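Local coordinates for protein Two-component system sensor histidine kinase (Bacteroides thetaiotaomicron, PDB 3OTT) that probably senses saccharides through this extracellular, propeller-bearing part and relays the signal by ATP-dependent phosphotransfer to regulate transcription, at residues Q29-L34 with I71-L76; L34-S39 with Y87-D92; L43-Y46 with T51-H54; L85-N88 with R93-Q96; N283-A286 with I292-G295. All coordinates share one frame; numbering follows the deposited sequence.

Contact 1: Q29-L34 with I71-L76. With TBR (hexatantalum dodecabromide), chain D.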
# COMPACT_ATOMS: atom_id res chain seq x y z
N GLN B 29 -8.68 -17.87 -10.30
CA GLN B 29 -7.28 -18.15 -10.07
C GLN B 29 -7.04 -18.00 -8.57
O GLN B 29 -7.28 -16.91 -8.03
CB GLN B 29 -6.44 -17.15 -10.81
CG GLN B 29 -4.99 -17.54 -10.79
CD GLN B 29 -4.10 -16.63 -11.64
OE1 GLN B 29 -4.39 -15.44 -11.81
NE2 GLN B 29 -3.00 -17.20 -12.15
N ASP B 30 -6.62 -19.08 -7.90
CA ASP B 30 -6.37 -19.02 -6.45
C ASP B 30 -5.11 -18.21 -6.15
O ASP B 30 -4.38 -17.82 -7.07
CB ASP B 30 -6.36 -20.41 -5.78
CG ASP B 30 -5.32 -21.42 -6.43
OD1 ASP B 30 -4.11 -21.11 -6.52
OD2 ASP B 30 -5.70 -22.57 -6.75
N SER B 31 -4.85 -17.96 -4.86
CA SER B 31 -3.82 -16.96 -4.47
C SER B 31 -2.42 -17.52 -4.71
O SER B 31 -1.46 -16.83 -4.47
CB SER B 31 -3.96 -16.56 -2.99
OG SER B 31 -4.07 -17.75 -2.20
N GLU B 32 -2.34 -18.76 -5.14
CA GLU B 32 -1.04 -19.41 -5.44
C GLU B 32 -0.94 -19.65 -6.95
O GLU B 32 -0.05 -20.31 -7.41
CB GLU B 32 -0.85 -20.69 -4.57
CG GLU B 32 -0.76 -20.34 -3.04
CD GLU B 32 -1.12 -21.49 -2.06
OE1 GLU B 32 -0.23 -21.90 -1.25
OE2 GLU B 32 -2.31 -21.94 -2.04
N GLY B 33 -1.85 -19.07 -7.73
CA GLY B 33 -1.73 -19.07 -9.20
C GLY B 33 -2.34 -20.21 -10.01
O GLY B 33 -2.28 -20.18 -11.23
N LEU B 34 -2.98 -21.19 -9.40
CA LEU B 34 -3.64 -22.24 -10.22
C LEU B 34 -4.95 -21.78 -10.86
O LEU B 34 -5.82 -21.19 -10.21
CB LEU B 34 -3.95 -23.49 -9.36
CG LEU B 34 -3.73 -24.95 -9.87
CD1 LEU B 34 -4.31 -26.06 -8.89
CD2 LEU B 34 -4.38 -25.23 -11.11
N ILE B 71 -13.63 -17.56 -1.74
CA ILE B 71 -14.01 -17.09 -0.41
C ILE B 71 -13.01 -17.64 0.65
O ILE B 71 -12.62 -18.80 0.61
CB ILE B 71 -15.49 -17.58 -0.07
CG1 ILE B 71 -16.56 -16.95 -0.99
CG2 ILE B 71 -15.86 -17.38 1.35
CD1 ILE B 71 -16.49 -15.47 -1.11
N ASP B 72 -12.59 -16.78 1.58
CA ASP B 72 -11.69 -17.12 2.71
C ASP B 72 -10.37 -17.78 2.27
O ASP B 72 -9.78 -18.50 3.04
CB ASP B 72 -12.42 -17.96 3.80
CG ASP B 72 -13.68 -17.24 4.39
OD1 ASP B 72 -13.82 -16.00 4.17
OD2 ASP B 72 -14.51 -17.92 5.08
N ASN B 73 -9.92 -17.52 1.04
CA ASN B 73 -8.65 -18.07 0.54
C ASN B 73 -8.67 -19.61 0.63
O ASN B 73 -7.63 -20.25 0.82
CB ASN B 73 -7.51 -17.53 1.41
CG ASN B 73 -6.15 -17.55 0.71
OD1 ASN B 73 -6.04 -17.57 -0.53
ND2 ASN B 73 -5.09 -17.55 1.51
N THR B 74 -9.86 -20.22 0.58
CA THR B 74 -9.93 -21.65 0.63
C THR B 74 -11.11 -22.27 -0.08
O THR B 74 -11.07 -23.47 -0.35
CB THR B 74 -9.78 -22.22 2.08
OG1 THR B 74 -9.57 -23.63 1.99
CG2 THR B 74 -11.02 -21.97 2.96
N TYR B 75 -12.17 -21.51 -0.37
CA TYR B 75 -13.36 -22.11 -1.04
C TYR B 75 -13.60 -21.58 -2.45
O TYR B 75 -13.31 -20.43 -2.76
CB TYR B 75 -14.67 -21.90 -0.24
CG TYR B 75 -14.62 -22.29 1.22
CD1 TYR B 75 -14.65 -23.65 1.62
CD2 TYR B 75 -14.55 -21.32 2.21
CE1 TYR B 75 -14.57 -24.00 2.97
CE2 TYR B 75 -14.45 -21.66 3.57
CZ TYR B 75 -14.47 -22.98 3.94
OH TYR B 75 -14.42 -23.24 5.30
N LEU B 76 -14.14 -22.40 -3.30
CA LEU B 76 -14.71 -21.91 -4.55
C LEU B 76 -16.21 -22.01 -4.36
O LEU B 76 -16.70 -23.14 -4.15
CB LEU B 76 -14.27 -22.78 -5.75
CG LEU B 76 -12.91 -22.56 -6.44
CD1 LEU B 76 -11.84 -22.00 -5.55
CD2 LEU B 76 -12.41 -23.85 -7.05
TA1 TBR D . 2.60 -12.65 -8.87
TA2 TBR D . 2.40 -15.20 -9.87
TA3 TBR D . 4.91 -14.27 -8.87
TA4 TBR D . 3.42 -16.26 -7.51
TA5 TBR D . 3.61 -13.66 -6.49
TA6 TBR D . 1.19 -14.54 -7.53
BR1 TBR D . 1.83 -13.04 -11.32
BR2 TBR D . 4.86 -11.79 -9.82
BR3 TBR D . 3.21 -11.11 -6.90
BR4 TBR D . 0.22 -12.16 -7.99
BR5 TBR D . 4.58 -15.27 -11.27
BR6 TBR D . 6.19 -13.28 -6.84
BR7 TBR D . 4.21 -15.75 -5.06
BR8 TBR D . 1.17 -16.90 -6.41
BR9 TBR D . 2.77 -17.76 -9.53
BRA TBR D . 5.96 -16.55 -8.13
BRB TBR D . 1.41 -13.64 -5.10
BRC TBR D . -0.13 -15.53 -9.56

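Contact 2: L34-S39 with Y87-D92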
# COMPACT_ATOMS: atom_id res chain seq x y z
N LEU B 34 -2.98 -21.19 -9.40
CA LEU B 34 -3.64 -22.24 -10.22
C LEU B 34 -4.95 -21.78 -10.86
O LEU B 34 -5.82 -21.19 -10.21
CB LEU B 34 -3.95 -23.49 -9.36
CG LEU B 34 -3.73 -24.95 -9.87
CD1 LEU B 34 -4.31 -26.06 -8.89
CD2 LEU B 34 -4.38 -25.23 -11.11
N ILE B 35 -5.14 -22.10 -12.14
CA ILE B 35 -6.40 -21.79 -12.81
C ILE B 35 -7.47 -22.86 -12.61
O ILE B 35 -7.22 -24.05 -12.82
CB ILE B 35 -6.13 -21.62 -14.28
CG1 ILE B 35 -5.18 -20.43 -14.47
CG2 ILE B 35 -7.42 -21.47 -15.02
CD1 ILE B 35 -5.87 -19.11 -14.31
N TRP B 36 -8.66 -22.43 -12.25
CA TRP B 36 -9.84 -23.25 -12.09
C TRP B 36 -10.87 -22.84 -13.14
O TRP B 36 -11.01 -21.64 -13.44
CB TRP B 36 -10.45 -23.05 -10.69
CG TRP B 36 -9.47 -23.45 -9.60
CD1 TRP B 36 -8.49 -22.64 -9.02
CD2 TRP B 36 -9.36 -24.71 -8.95
NE1 TRP B 36 -7.80 -23.33 -8.09
CE2 TRP B 36 -8.32 -24.60 -8.00
CE3 TRP B 36 -10.06 -25.91 -9.05
CZ2 TRP B 36 -7.94 -25.67 -7.20
CZ3 TRP B 36 -9.69 -26.98 -8.24
CH2 TRP B 36 -8.62 -26.85 -7.34
N ILE B 37 -11.65 -23.82 -13.63
CA ILE B 37 -12.52 -23.68 -14.80
C ILE B 37 -13.91 -24.22 -14.46
O ILE B 37 -14.06 -25.37 -14.10
CB ILE B 37 -11.89 -24.50 -16.03
CG1 ILE B 37 -10.44 -24.10 -16.30
CG2 ILE B 37 -12.75 -24.44 -17.30
CD1 ILE B 37 -9.60 -25.17 -17.17
N GLY B 38 -14.94 -23.39 -14.56
CA GLY B 38 -16.30 -23.90 -14.44
C GLY B 38 -16.79 -24.32 -15.82
O GLY B 38 -16.65 -23.59 -16.79
N SER B 39 -17.33 -25.52 -15.94
CA SER B 39 -17.75 -25.99 -17.24
C SER B 39 -19.20 -26.47 -17.14
O SER B 39 -19.74 -26.52 -16.03
CB SER B 39 -16.88 -27.16 -17.67
OG SER B 39 -17.29 -28.32 -16.93
N TYR B 87 -16.72 -25.63 -2.86
CA TYR B 87 -15.63 -26.56 -2.97
C TYR B 87 -14.44 -26.07 -2.16
O TYR B 87 -13.93 -24.96 -2.36
CB TYR B 87 -15.28 -26.81 -4.46
CG TYR B 87 -14.09 -27.72 -4.69
CD1 TYR B 87 -14.18 -29.13 -4.46
CD2 TYR B 87 -12.90 -27.22 -5.15
CE1 TYR B 87 -13.08 -29.98 -4.66
CE2 TYR B 87 -11.78 -28.07 -5.39
CZ TYR B 87 -11.89 -29.42 -5.14
OH TYR B 87 -10.81 -30.21 -5.37
N ASN B 88 -14.01 -26.88 -1.20
CA ASN B 88 -12.78 -26.54 -0.46
C ASN B 88 -11.57 -27.01 -1.26
O ASN B 88 -11.29 -28.17 -1.30
CB ASN B 88 -12.80 -27.12 0.98
CG ASN B 88 -11.58 -26.73 1.80
OD1 ASN B 88 -10.54 -26.39 1.26
ND2 ASN B 88 -11.71 -26.78 3.15
N TYR B 89 -10.86 -26.10 -1.90
CA TYR B 89 -9.82 -26.53 -2.80
C TYR B 89 -8.52 -26.94 -2.06
O TYR B 89 -7.65 -27.62 -2.64
CB TYR B 89 -9.57 -25.45 -3.86
CG TYR B 89 -8.83 -24.20 -3.38
CD1 TYR B 89 -7.44 -24.18 -3.24
CD2 TYR B 89 -9.53 -23.03 -3.07
CE1 TYR B 89 -6.76 -23.01 -2.85
CE2 TYR B 89 -8.87 -21.85 -2.66
CZ TYR B 89 -7.51 -21.85 -2.52
OH TYR B 89 -6.91 -20.70 -2.13
N ARG B 90 -8.39 -26.55 -0.79
CA ARG B 90 -7.20 -26.97 -0.04
C ARG B 90 -7.43 -28.38 0.48
O ARG B 90 -6.55 -29.22 0.42
CB ARG B 90 -6.87 -26.06 1.16
CG ARG B 90 -6.35 -24.72 0.72
CD ARG B 90 -6.09 -23.81 1.92
NE ARG B 90 -5.82 -22.47 1.37
CZ ARG B 90 -4.63 -22.04 1.01
NH1 ARG B 90 -3.55 -22.83 1.20
NH2 ARG B 90 -4.49 -20.81 0.51
N ALA B 91 -8.61 -28.64 1.00
CA ALA B 91 -8.88 -29.99 1.48
C ALA B 91 -9.27 -30.94 0.33
O ALA B 91 -9.19 -32.14 0.47
CB ALA B 91 -9.97 -29.98 2.60
N ASP B 92 -9.67 -30.39 -0.83
CA ASP B 92 -10.22 -31.22 -1.91
C ASP B 92 -11.50 -32.00 -1.52
O ASP B 92 -11.60 -33.19 -1.80
CB ASP B 92 -9.09 -32.13 -2.53
CG ASP B 92 -9.60 -33.01 -3.67
OD1 ASP B 92 -10.52 -32.61 -4.43
OD2 ASP B 92 -9.13 -34.14 -3.79

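Contact 3: L43-Y46 with T51-H54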
# COMPACT_ATOMS: atom_id res chain seq x y z
N LEU B 43 -16.58 -28.70 -12.19
CA LEU B 43 -15.41 -27.88 -11.96
C LEU B 43 -14.14 -28.60 -12.44
O LEU B 43 -14.01 -29.79 -12.17
CB LEU B 43 -15.33 -27.58 -10.45
CG LEU B 43 -14.00 -26.98 -9.93
CD1 LEU B 43 -13.91 -25.52 -10.39
CD2 LEU B 43 -13.82 -27.09 -8.41
N PHE B 44 -13.23 -27.90 -13.14
CA PHE B 44 -11.91 -28.42 -13.55
C PHE B 44 -10.78 -27.49 -13.04
O PHE B 44 -11.05 -26.32 -12.65
CB PHE B 44 -11.73 -28.49 -15.09
CG PHE B 44 -12.47 -29.63 -15.78
CD1 PHE B 44 -13.83 -29.52 -16.06
CD2 PHE B 44 -11.79 -30.77 -16.22
CE1 PHE B 44 -14.50 -30.51 -16.70
CE2 PHE B 44 -12.45 -31.81 -16.88
CZ PHE B 44 -13.83 -31.66 -17.13
N SER B 45 -9.53 -28.00 -13.11
CA SER B 45 -8.35 -27.18 -12.94
C SER B 45 -7.41 -27.44 -14.08
O SER B 45 -7.46 -28.47 -14.73
CB SER B 45 -7.67 -27.52 -11.61
OG SER B 45 -7.27 -28.93 -11.54
N TYR B 46 -6.50 -26.49 -14.30
CA TYR B 46 -5.55 -26.60 -15.38
C TYR B 46 -4.22 -26.12 -14.88
O TYR B 46 -4.11 -24.98 -14.38
CB TYR B 46 -5.96 -25.73 -16.56
CG TYR B 46 -5.01 -25.80 -17.74
CD1 TYR B 46 -4.68 -27.00 -18.34
CD2 TYR B 46 -4.46 -24.65 -18.27
CE1 TYR B 46 -3.87 -27.07 -19.41
CE2 TYR B 46 -3.62 -24.70 -19.34
CZ TYR B 46 -3.33 -25.91 -19.92
OH TYR B 46 -2.48 -25.96 -21.02
N THR B 51 -5.63 -30.77 -18.08
CA THR B 51 -6.82 -30.51 -17.31
C THR B 51 -7.10 -31.62 -16.33
O THR B 51 -6.76 -32.77 -16.56
CB THR B 51 -8.05 -30.27 -18.22
OG1 THR B 51 -8.36 -31.48 -18.92
CG2 THR B 51 -7.76 -29.16 -19.23
N GLN B 52 -7.74 -31.29 -15.23
CA GLN B 52 -8.11 -32.29 -14.24
C GLN B 52 -9.53 -32.00 -13.68
O GLN B 52 -9.85 -30.88 -13.28
CB GLN B 52 -7.04 -32.29 -13.11
CG GLN B 52 -7.24 -33.36 -12.05
CD GLN B 52 -6.16 -33.31 -10.95
OE1 GLN B 52 -6.45 -33.30 -9.76
NE2 GLN B 52 -4.92 -33.25 -11.36
N GLN B 53 -10.35 -33.05 -13.63
CA GLN B 53 -11.73 -32.86 -13.24
C GLN B 53 -11.88 -32.91 -11.74
O GLN B 53 -11.12 -33.60 -11.08
CB GLN B 53 -12.68 -33.85 -13.92
CG GLN B 53 -12.65 -35.29 -13.41
CD GLN B 53 -13.54 -36.14 -14.28
OE1 GLN B 53 -13.24 -36.34 -15.45
NE2 GLN B 53 -14.69 -36.58 -13.76
N HIS B 54 -12.84 -32.18 -11.20
CA HIS B 54 -13.07 -32.28 -9.74
C HIS B 54 -14.50 -32.64 -9.37
O HIS B 54 -15.07 -32.07 -8.48
CB HIS B 54 -12.61 -31.01 -9.06
CG HIS B 54 -11.15 -30.76 -9.25
ND1 HIS B 54 -10.19 -31.22 -8.36
CD2 HIS B 54 -10.47 -30.19 -10.26
CE1 HIS B 54 -8.99 -30.90 -8.80
NE2 HIS B 54 -9.12 -30.28 -9.95

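Contact 4: L85-N88 with R93-Q96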
# COMPACT_ATOMS: atom_id res chain seq x y z
N LEU B 85 -22.64 -24.41 -5.06
CA LEU B 85 -21.83 -25.54 -4.77
C LEU B 85 -20.54 -25.00 -4.17
O LEU B 85 -19.91 -24.10 -4.74
CB LEU B 85 -21.59 -26.23 -6.09
CG LEU B 85 -20.95 -27.60 -6.06
CD1 LEU B 85 -21.80 -28.64 -5.24
CD2 LEU B 85 -20.73 -28.00 -7.56
N VAL B 86 -20.20 -25.46 -2.97
CA VAL B 86 -19.03 -24.98 -2.29
C VAL B 86 -17.86 -26.01 -2.29
O VAL B 86 -17.97 -27.11 -1.71
CB VAL B 86 -19.38 -24.53 -0.88
CG1 VAL B 86 -18.13 -24.15 -0.11
CG2 VAL B 86 -20.36 -23.34 -0.95
N TYR B 87 -16.72 -25.63 -2.86
CA TYR B 87 -15.63 -26.56 -2.97
C TYR B 87 -14.44 -26.07 -2.16
O TYR B 87 -13.93 -24.96 -2.36
CB TYR B 87 -15.28 -26.81 -4.46
CG TYR B 87 -14.09 -27.72 -4.69
CD1 TYR B 87 -14.18 -29.13 -4.46
CD2 TYR B 87 -12.90 -27.22 -5.15
CE1 TYR B 87 -13.08 -29.98 -4.66
CE2 TYR B 87 -11.78 -28.07 -5.39
CZ TYR B 87 -11.89 -29.42 -5.14
OH TYR B 87 -10.81 -30.21 -5.37
N ASN B 88 -14.01 -26.88 -1.20
CA ASN B 88 -12.78 -26.54 -0.46
C ASN B 88 -11.57 -27.01 -1.26
O ASN B 88 -11.29 -28.17 -1.30
CB ASN B 88 -12.80 -27.12 0.98
CG ASN B 88 -11.58 -26.73 1.80
OD1 ASN B 88 -10.54 -26.39 1.26
ND2 ASN B 88 -11.71 -26.78 3.15
N ARG B 93 -12.48 -31.30 -0.93
CA ARG B 93 -13.76 -31.82 -0.51
C ARG B 93 -14.86 -30.77 -0.78
O ARG B 93 -14.62 -29.57 -0.54
CB ARG B 93 -13.76 -32.03 1.03
CG ARG B 93 -12.54 -32.74 1.60
CD ARG B 93 -12.66 -34.27 1.83
NE ARG B 93 -13.49 -35.02 0.89
CZ ARG B 93 -14.55 -35.78 1.24
NH1 ARG B 93 -14.93 -35.89 2.52
NH2 ARG B 93 -15.25 -36.43 0.31
N TYR B 94 -16.05 -31.22 -1.18
CA TYR B 94 -17.24 -30.36 -1.23
C TYR B 94 -17.72 -30.21 0.20
O TYR B 94 -17.80 -31.20 0.90
CB TYR B 94 -18.34 -30.94 -2.16
CG TYR B 94 -17.92 -30.77 -3.59
CD1 TYR B 94 -18.16 -29.59 -4.24
CD2 TYR B 94 -17.19 -31.75 -4.26
CE1 TYR B 94 -17.74 -29.37 -5.56
CE2 TYR B 94 -16.75 -31.56 -5.56
CZ TYR B 94 -17.02 -30.35 -6.21
OH TYR B 94 -16.63 -30.11 -7.52
N GLU B 95 -17.97 -28.98 0.63
CA GLU B 95 -18.24 -28.70 2.02
C GLU B 95 -19.40 -27.80 2.10
O GLU B 95 -19.16 -26.60 2.19
CB GLU B 95 -17.03 -27.97 2.68
CG GLU B 95 -16.10 -28.99 3.39
CD GLU B 95 -14.80 -28.41 3.95
OE1 GLU B 95 -14.74 -27.18 4.17
OE2 GLU B 95 -13.84 -29.22 4.21
N GLN B 96 -20.63 -28.32 2.06
CA GLN B 96 -21.83 -27.44 2.11
C GLN B 96 -22.14 -26.81 3.48
O GLN B 96 -22.37 -27.52 4.46
CB GLN B 96 -23.15 -28.08 1.61
CG GLN B 96 -23.34 -28.30 0.08
CD GLN B 96 -23.11 -27.05 -0.84
OE1 GLN B 96 -22.10 -26.99 -1.60
NE2 GLN B 96 -24.05 -26.08 -0.81

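Contact 5: N283-A286 with I292-G295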
# COMPACT_ATOMS: atom_id res chain seq x y z
N ASN B 283 -17.16 -16.10 -21.22
CA ASN B 283 -16.38 -15.44 -20.17
C ASN B 283 -14.97 -15.13 -20.63
O ASN B 283 -14.38 -15.90 -21.40
CB ASN B 283 -16.34 -16.30 -18.85
CG ASN B 283 -15.91 -15.49 -17.62
OD1 ASN B 283 -14.73 -15.55 -17.18
ND2 ASN B 283 -16.85 -14.70 -17.07
N ILE B 284 -14.45 -13.99 -20.17
CA ILE B 284 -13.10 -13.59 -20.47
C ILE B 284 -12.50 -13.27 -19.14
O ILE B 284 -13.07 -12.51 -18.32
CB ILE B 284 -13.04 -12.29 -21.39
CG1 ILE B 284 -13.83 -12.46 -22.70
CG2 ILE B 284 -11.60 -11.87 -21.71
CD1 ILE B 284 -13.90 -11.12 -23.56
N PHE B 285 -11.31 -13.80 -18.92
CA PHE B 285 -10.67 -13.57 -17.66
C PHE B 285 -9.24 -13.23 -17.91
O PHE B 285 -8.54 -13.96 -18.63
CB PHE B 285 -10.75 -14.87 -16.87
CG PHE B 285 -9.94 -14.88 -15.64
CD1 PHE B 285 -10.30 -14.08 -14.55
CD2 PHE B 285 -8.82 -15.73 -15.54
CE1 PHE B 285 -9.56 -14.11 -13.36
CE2 PHE B 285 -8.08 -15.80 -14.33
CZ PHE B 285 -8.45 -14.97 -13.24
N ALA B 286 -8.79 -12.16 -17.28
CA ALA B 286 -7.39 -11.75 -17.34
C ALA B 286 -6.69 -12.24 -16.07
O ALA B 286 -7.13 -11.89 -14.99
CB ALA B 286 -7.28 -10.14 -17.48
N ILE B 292 -4.95 -13.66 -21.20
CA ILE B 292 -6.40 -13.61 -21.40
C ILE B 292 -6.93 -15.02 -21.66
O ILE B 292 -6.54 -15.65 -22.64
CB ILE B 292 -6.68 -12.83 -22.66
CG1 ILE B 292 -6.11 -11.40 -22.55
CG2 ILE B 292 -8.14 -12.84 -23.02
CD1 ILE B 292 -6.49 -10.64 -21.25
N TRP B 293 -7.87 -15.46 -20.84
CA TRP B 293 -8.49 -16.75 -20.93
C TRP B 293 -9.88 -16.50 -21.52
O TRP B 293 -10.63 -15.70 -20.98
CB TRP B 293 -8.62 -17.39 -19.49
CG TRP B 293 -7.26 -17.63 -18.87
CD1 TRP B 293 -6.44 -16.71 -18.27
CD2 TRP B 293 -6.52 -18.86 -18.91
NE1 TRP B 293 -5.25 -17.29 -17.91
CE2 TRP B 293 -5.28 -18.62 -18.30
CE3 TRP B 293 -6.82 -20.15 -19.38
CZ2 TRP B 293 -4.33 -19.64 -18.10
CZ3 TRP B 293 -5.87 -21.16 -19.24
CH2 TRP B 293 -4.65 -20.90 -18.58
N LEU B 294 -10.22 -17.20 -22.60
CA LEU B 294 -11.57 -17.09 -23.22
C LEU B 294 -12.25 -18.43 -23.12
O LEU B 294 -11.76 -19.44 -23.64
CB LEU B 294 -11.51 -16.68 -24.71
CG LEU B 294 -10.51 -15.56 -25.00
CD1 LEU B 294 -10.09 -15.57 -26.48
CD2 LEU B 294 -11.22 -14.23 -24.65
N GLY B 295 -13.42 -18.41 -22.48
CA GLY B 295 -14.24 -19.59 -22.31
C GLY B 295 -15.43 -19.52 -23.25
O GLY B 295 -16.25 -18.53 -23.20

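Contact 1: Q29-L34 with I71-L76
Ser31 and Asn73 join two neighbouring blades of a beta-propeller by one hydrogen bond between hairpin loops: Ser31 stands in the type I beta turn Asp30–Gly33, Asn73 in the loop between strands 67-71 and 75-79. The serine hydroxyl donates, OG to Asn73 OD1 at 2.6 Å, arriving in the carbonyl plane on a lone pair. Asn73 reaches across because its CG lies opposite the backbone N (chi1 -157°), which carries the amide out toward the turn of Ser31. Only 81 Å² is buried, so this is a small surface contact resting on the polar pair. With an alanine in place of Asn73, the Ser31 hydroxyl would probably lose its mate and be left to turn about its CA–CB bond.

The backbones behind this pair are well braced. Asp30 OD1 takes Glu32 N at 3.2 Å on its anti lone pair, forming an Asx turn, and Leu34 N at 3.1 Å from above the carboxylate plane, while Arg660 forms a salt bridge with OD2. On the other loop, Thr74 and Tyr75 both face Ile71 in a classic beta bulge, and Arg90 NE donates to Asn73 O. Asp72 pairs with Arg374 of the second subunit, so this loop also lies at the dimer interface. The turn also touches the bound hexatantalum dodecabromide, with Ser31 O 3.3 Å from its BR8. At the base of the turn, Gln29 NE2 donates to Gly33 O at 3.2 Å, nearly straight (169°) but from above the carbonyl plane.

Contact 2: L34-S39 with Y87-D92
Trp36 points from strand 35-39 into the neighbouring propeller blade, where its benzo ring touches Tyr87 and Tyr89. Its CB starts toward the other segment with CG beside the backbone N. On the pyrrole side, NE1 gives its hydrogen to Asp30 OD2, which helps to fix the rotation of the indole. Farther out, CZ2 meets Tyr89 CB at 3.7 Å. CH2 reaches both tyrosines at once, 3.9 Å from Tyr89 CB and from Tyr87 CE2. Round the corner, CZ3 approaches Tyr87 CE2 to 3.7 Å.

The indole crosses both tyrosine side chains at roughly a right angle, but the rings themselves are oblique: the six-membered ring is turned 59° from Tyr87, and the five-membered ring 51° from Tyr89. Because Tyr89 CG sits between the backbone N and the carbonyl carbon (chi1 74°), CB is what CZ2 and CH2 meet, while the ring turns toward the pyrrole side at an oblique angle. Leu76 of strand 75-79 packs on all three aromatic side chains.

The hydroxyl of Tyr87 is held from behind: it donates to Asp92 OD1 at 2.6 Å, and Asp92 OD2 receives Arg651 N. Asn88 OD1 accepts Arg90 N, an Asx turn, and Ala91 N, which extends it to an Asx motif, each at 3.0 Å, shaping the bend after strand 84-88. The contact is thus a buried aromatic cluster: carbon meets carbon across the blades, while the indole N-H and the Tyr87 hydroxyl are each paired with a carboxylate, which probably offsets the cost of burying them.

Contact 3: L43-Y46 with T51-H54
Phe44 and Gln53 form a non-hydrogen-bonded pair in the outer hairpin of a propeller blade, and the ring lies against the glutamine stem: Phe44 CE2 is 3.6 Å from Gln53 CB. Phe44 CG stands beside its backbone N (chi1 -75°), which also lays CD2 near Gln52 O, at 3.5 Å. Gln53 CG stands between its backbone N and carbonyl carbon (chi1 74°), and the chain then extends away to give NE2 to Phe55 O. Putting an alanine at Phe44 is likely to uncover the Gln53 stem and open a gap beside Phe55, whose ring also meets the phenyl. Farther along the same face, Tyr46 CD1 touches Thr51 CG2 at 3.9 Å.

Ser45 and Gln52 exchange two backbone hydrogen bonds of 2.9 Å, and His54 N donates to Leu43 O at 2.8 Å. On the face of Ser45, Gln52 runs fully extended to Thr639 O, whereas His54 folds back over the hairpin (chi1 -61°). The imidazole thereby presents its edge to Ser45, NE2 lying 2.8 Å from OG. The geometry allows either atom to donate, so this hydrogen bond, buried beside Trp36, could form whether or not NE2 carries a hydrogen.

Contact 4: L85-N88 with R93-Q96
Tyr94 and Tyr87 meet in the non-hydrogen-bonded pair of this hairpin. Tyr87 CD1 stands over the middle of the Tyr94 ring, 3.6 Å from its CZ, yet the planes are 50° apart, so Tyr87 leans in by its CD1 and CB side and the two rings do not lie flat together. Leu85 CG meets the same ring at CE1, 3.7 Å away. Tyr94 OH is hydrogen-bonded to His54 O of the preceding blade.

Across the sheet, Asn88 and Glu95 meet with amide and carboxylate almost perpendicular (89°). The ND2 hydrogen points in the amide plane and reaches Glu95 OE1 at 3.2 Å from above the carboxylate plane. Gln96 bends at its second torsion (chi2 -53°), bringing OE1 to Val86 N at 2.8 Å, in the carbonyl plane; its NE2 goes to Ile84 O. A side-chain amide thus takes up a strand N-H just where the partner chain leaves the sheet.

Backbone hydrogen bonds run from Glu95 N to Val86 O (3.0 Å) and from Asn88 N to Arg93 O (2.8 Å), whereas Arg93 N to Asn88 O is weak. This is the outermost hairpin of a four-stranded antiparallel blade, the repeating unit of a beta-propeller.

Contact 5: N283-A286 with I292-G295
Trp293 and Phe285 pair across an antiparallel hairpin, their side chains lying side by side and pointing the same way. The touch is between Phe285 CD2 and Trp293 CD1, 3.8 Å apart, with the phenyl and the five-membered ring turned 45° from each other. Trp293 CG stands beside its backbone N (chi1 -63°), and this brings the indole edge up to the facing strand: Phe285 O lies in the ring plane, 3.5 Å from CD1. That oxygen also accepts Trp293 N at 2.8 Å, and Phe285 N returns a bond of 2.9 Å to Trp293 O. The indole N-H turns to Asp287 OD2 in the hairpin loop, so the ring is held at its polar corner as well as by packing.

Asn283, the next most covered residue on this face, sits opposite Gly295. Gly295 N donates to Asn283 O at 2.9 Å with the hydrogen almost exactly in line (179°); the return bond, Asn283 N to Gly295 O, is longer at 3.3 Å. On the reverse face Ile284 packs against two aliphatic side chains of the facing strand, its CG2 3.8 Å from Ile292 CG2 and its CG1 3.7 Å from Leu294 CD2.

Strand 281-286 is the inner edge of its propeller blade. Phe27 of strand 24-29 packs against Asn283, Phe285 and Trp293, while Ser236 and Ala238 of strand 232-239 meet Ile284, placing the hairpin between two other blades. Strand 300-303 bonds along the far side of 292-296, and the N-terminal strand 13-15 completes the four-stranded sheet.

In the fold
From the N terminus, strand 13-15 first completes the blade that holds contact 5, far along the chain. The next blade then begins with 24-29. Contact 3 is a short hairpin at its outer edge, nested inside the longer loops closed by contacts 1 and 2. These two cross, their segments alternating along the chain, and share Leu34; together they tie this blade to the one built from 67-94. Contact 4, in series after contacts 1 and 3, closes the outer hairpin of that second blade and overlaps contact 2 at Tyr87 and Asn88. Contact 5 comes last, yet its Phe285 and Trp293 pack on Ile35, bringing the closing blade back against the start of the ring.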